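Local coordinates for protein aspartokinase 1, chloroplastic (Arabidopsis thaliana, PDB 2CDQ) that phosphorylates L-aspartate with ATP in the first step of lysine, threonine, methionine and isoleucine synthesis, as a homodimer that binds lysine and S-adenosylmethionine as allosteric effectors, at residues F176-I187 and K218-G229. Sequence-based numbering, arbitrary orientation.
Sequences FITTDDFTNGDI and KGWKTGAVTTLG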
# COMPACT_ATOMS: atom_id res chain seq x y z
N PHE A 176 23.28 -30.02 0.79
CA PHE A 176 22.35 -28.92 0.61
C PHE A 176 20.99 -29.55 0.33
O PHE A 176 20.71 -29.99 -0.79
CB PHE A 176 22.79 -27.97 -0.52
CG PHE A 176 23.53 -26.75 -0.04
CD1 PHE A 176 24.88 -26.81 0.29
CD2 PHE A 176 22.86 -25.53 0.09
CE1 PHE A 176 25.56 -25.68 0.75
CE2 PHE A 176 23.53 -24.39 0.55
CZ PHE A 176 24.88 -24.47 0.88
N ILE A 177 20.17 -29.64 1.38
CA ILE A 177 18.86 -30.29 1.29
C ILE A 177 17.75 -29.25 1.14
O ILE A 177 17.71 -28.27 1.89
CB ILE A 177 18.59 -31.23 2.50
CG1 ILE A 177 19.86 -32.03 2.89
CG2 ILE A 177 17.40 -32.16 2.23
CD1 ILE A 177 20.40 -32.98 1.80
N THR A 178 16.86 -29.49 0.19
CA THR A 178 15.94 -28.47 -0.31
C THR A 178 14.53 -28.98 -0.58
O THR A 178 14.33 -30.18 -0.79
CB THR A 178 16.54 -27.85 -1.58
OG1 THR A 178 17.50 -26.86 -1.21
CG2 THR A 178 15.49 -27.21 -2.43
N THR A 179 13.55 -28.07 -0.58
CA THR A 179 12.18 -28.39 -1.03
C THR A 179 12.16 -28.64 -2.53
O THR A 179 13.06 -28.23 -3.25
CB THR A 179 11.16 -27.27 -0.69
OG1 THR A 179 11.48 -26.07 -1.42
CG2 THR A 179 11.13 -26.97 0.80
N ASP A 180 11.13 -29.32 -3.00
CA ASP A 180 11.10 -29.76 -4.39
C ASP A 180 10.38 -28.79 -5.34
O ASP A 180 9.90 -29.22 -6.40
CB ASP A 180 10.56 -31.19 -4.50
CG ASP A 180 11.33 -32.17 -3.61
OD1 ASP A 180 12.12 -32.96 -4.14
OD2 ASP A 180 11.14 -32.13 -2.38
N ASP A 181 10.31 -27.51 -4.98
CA ASP A 181 9.86 -26.48 -5.93
C ASP A 181 11.08 -25.87 -6.60
O ASP A 181 11.98 -25.36 -5.92
CB ASP A 181 8.94 -25.42 -5.31
CG ASP A 181 9.12 -25.28 -3.81
OD1 ASP A 181 8.60 -26.14 -3.07
OD2 ASP A 181 9.76 -24.30 -3.38
N PHE A 182 11.10 -25.92 -7.92
CA PHE A 182 12.36 -25.85 -8.66
C PHE A 182 13.03 -24.47 -8.83
O PHE A 182 14.17 -24.27 -8.41
CB PHE A 182 12.27 -26.66 -9.96
CG PHE A 182 12.32 -28.14 -9.72
CD1 PHE A 182 13.54 -28.78 -9.51
CD2 PHE A 182 11.15 -28.89 -9.66
CE1 PHE A 182 13.60 -30.15 -9.26
CE2 PHE A 182 11.20 -30.25 -9.41
CZ PHE A 182 12.42 -30.88 -9.21
N THR A 183 12.33 -23.52 -9.44
CA THR A 183 12.89 -22.20 -9.61
C THR A 183 13.27 -21.59 -8.24
O THR A 183 14.17 -20.74 -8.15
CB THR A 183 11.93 -21.30 -10.41
OG1 THR A 183 11.74 -21.87 -11.72
CG2 THR A 183 12.47 -19.87 -10.56
N ASN A 184 12.63 -22.08 -7.17
CA ASN A 184 12.77 -21.49 -5.83
C ASN A 184 12.94 -22.51 -4.69
O ASN A 184 12.19 -22.51 -3.72
CB ASN A 184 11.57 -20.57 -5.56
CG ASN A 184 11.78 -19.69 -4.34
OD1 ASN A 184 12.78 -18.99 -4.22
ND2 ASN A 184 10.81 -19.72 -3.43
N GLY A 185 13.96 -23.36 -4.80
CA GLY A 185 14.26 -24.35 -3.77
C GLY A 185 14.61 -23.78 -2.41
O GLY A 185 15.57 -23.02 -2.27
N ASP A 186 13.84 -24.15 -1.40
CA ASP A 186 14.02 -23.64 -0.04
C ASP A 186 14.95 -24.54 0.77
O ASP A 186 14.77 -25.76 0.81
CB ASP A 186 12.65 -23.53 0.64
CG ASP A 186 12.66 -22.57 1.82
OD1 ASP A 186 13.68 -21.89 2.07
OD2 ASP A 186 11.62 -22.49 2.52
N ILE A 187 15.95 -23.93 1.42
CA ILE A 187 16.89 -24.68 2.25
C ILE A 187 16.23 -25.20 3.54
O ILE A 187 15.68 -24.42 4.32
CB ILE A 187 18.14 -23.84 2.61
CG1 ILE A 187 18.97 -23.56 1.34
CG2 ILE A 187 18.99 -24.55 3.67
CD1 ILE A 187 20.29 -22.84 1.58
N LYS A 218 19.66 -29.99 -3.46
CA LYS A 218 19.02 -31.26 -3.81
C LYS A 218 17.66 -31.40 -3.14
O LYS A 218 17.53 -31.22 -1.92
CB LYS A 218 19.93 -32.45 -3.43
CG LYS A 218 19.49 -33.79 -4.03
CD LYS A 218 20.55 -34.88 -3.88
CE LYS A 218 20.52 -35.52 -2.50
NZ LYS A 218 21.55 -36.58 -2.36
N GLY A 219 16.65 -31.71 -3.95
CA GLY A 219 15.28 -31.89 -3.46
C GLY A 219 15.18 -33.04 -2.47
O GLY A 219 15.85 -34.06 -2.63
N TRP A 220 14.35 -32.87 -1.45
CA TRP A 220 14.17 -33.88 -0.40
C TRP A 220 13.59 -35.18 -0.95
O TRP A 220 14.16 -36.25 -0.75
CB TRP A 220 13.32 -33.31 0.75
CG TRP A 220 13.01 -34.25 1.92
CD1 TRP A 220 11.79 -34.46 2.50
CD2 TRP A 220 13.94 -35.09 2.65
NE1 TRP A 220 11.89 -35.37 3.53
CE2 TRP A 220 13.20 -35.77 3.65
CE3 TRP A 220 15.33 -35.33 2.55
CZ2 TRP A 220 13.80 -36.68 4.54
CZ3 TRP A 220 15.92 -36.24 3.45
CH2 TRP A 220 15.15 -36.89 4.43
N LYS A 221 12.48 -35.09 -1.69
CA LYS A 221 11.78 -36.30 -2.15
C LYS A 221 11.92 -36.62 -3.65
O LYS A 221 11.46 -37.67 -4.11
CB LYS A 221 10.31 -36.29 -1.71
CG LYS A 221 9.48 -35.07 -2.12
CD LYS A 221 8.20 -34.95 -1.29
CE LYS A 221 7.25 -36.14 -1.54
NZ LYS A 221 6.12 -36.19 -0.56
N THR A 222 12.57 -35.74 -4.41
CA THR A 222 12.88 -36.03 -5.81
C THR A 222 14.32 -36.49 -5.97
O THR A 222 14.64 -37.24 -6.90
CB THR A 222 12.68 -34.80 -6.74
OG1 THR A 222 13.25 -33.64 -6.12
CG2 THR A 222 11.20 -34.57 -7.02
N GLY A 223 15.18 -36.04 -5.07
CA GLY A 223 16.63 -36.26 -5.16
C GLY A 223 17.25 -35.49 -6.31
O GLY A 223 18.42 -35.65 -6.61
N ALA A 224 16.44 -34.62 -6.94
CA ALA A 224 16.81 -33.91 -8.16
C ALA A 224 17.49 -32.55 -7.90
O ALA A 224 17.24 -31.90 -6.87
CB ALA A 224 15.59 -33.74 -9.06
N VAL A 225 18.33 -32.13 -8.84
CA VAL A 225 19.10 -30.89 -8.71
C VAL A 225 18.17 -29.68 -8.63
O VAL A 225 17.19 -29.57 -9.38
CB VAL A 225 20.12 -30.71 -9.87
CG1 VAL A 225 21.01 -29.50 -9.61
CG2 VAL A 225 20.98 -31.97 -10.03
N THR A 226 18.49 -28.77 -7.72
CA THR A 226 17.63 -27.64 -7.41
C THR A 226 18.43 -26.34 -7.36
O THR A 226 19.58 -26.34 -6.91
CB THR A 226 16.90 -27.90 -6.07
OG1 THR A 226 15.63 -28.49 -6.34
CG2 THR A 226 16.70 -26.63 -5.29
N THR A 227 17.83 -25.24 -7.82
CA THR A 227 18.42 -23.90 -7.63
C THR A 227 17.74 -23.15 -6.49
O THR A 227 16.55 -23.31 -6.27
CB THR A 227 18.38 -23.03 -8.91
OG1 THR A 227 17.03 -22.86 -9.34
CG2 THR A 227 19.19 -23.66 -10.01
N LEU A 228 18.52 -22.34 -5.78
CA LEU A 228 18.06 -21.72 -4.53
C LEU A 228 17.22 -20.45 -4.69
O LEU A 228 16.90 -19.78 -3.70
CB LEU A 228 19.26 -21.46 -3.60
CG LEU A 228 20.17 -22.66 -3.29
CD1 LEU A 228 21.40 -22.24 -2.51
CD2 LEU A 228 19.43 -23.77 -2.56
N GLY A 229 16.83 -20.13 -5.93
CA GLY A 229 16.04 -18.94 -6.23
C GLY A 229 16.86 -17.68 -6.05
O GLY A 229 18.09 -17.72 -6.09
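Asp180 OD1 is gripped by the backbone N atoms of Thr222 and Lys221, in the turn that follows strand 209-219. It accepts a hydrogen bond from the backbone N of Thr222 at 2.8 Å, on the syn side but 34° out of the carboxylate plane; the N of Lys221 adds weak bonds to both oxygens. With chi1 at 45°, Thr222 OG1 sits between its own backbone N and carbonyl carbon and also faces OD1, but it is modelled too close for that bond to be relied on. Meanwhile CG of Lys221 lies 3.4 Å from Asp180 OD2, the two side chains crossing at about a right angle.

Next to this turn strand 177-178 runs parallel to the end of strand 209-219: Thr178 N donates to Lys218 O at 2.8 Å, while Lys218 N and Trp220 N donate to the carbonyls of Phe176 and Thr178. The two strands belong to one beta-alpha-beta unit of the amino acid kinase domain, connected by helix 191-205. On the face carrying Ile177 and Lys218, CG2 of Ile177 lies 3.8 Å from CE3 of Trp220.

Farther along, the Phe182 ring turns its edge to the Val225 carbonyl, with CE1 3.6 Å from O and the oxygen in the ring plane. Gly185 N reaches Thr227 O at 3.0 Å; the side chain of Thr227 is about 6 Å from that of Glu148, which binds the substrate. Leu228 CD2 meets Ile187 CG1 at 3.9 Å, and helix 232-244 packs against both side chains.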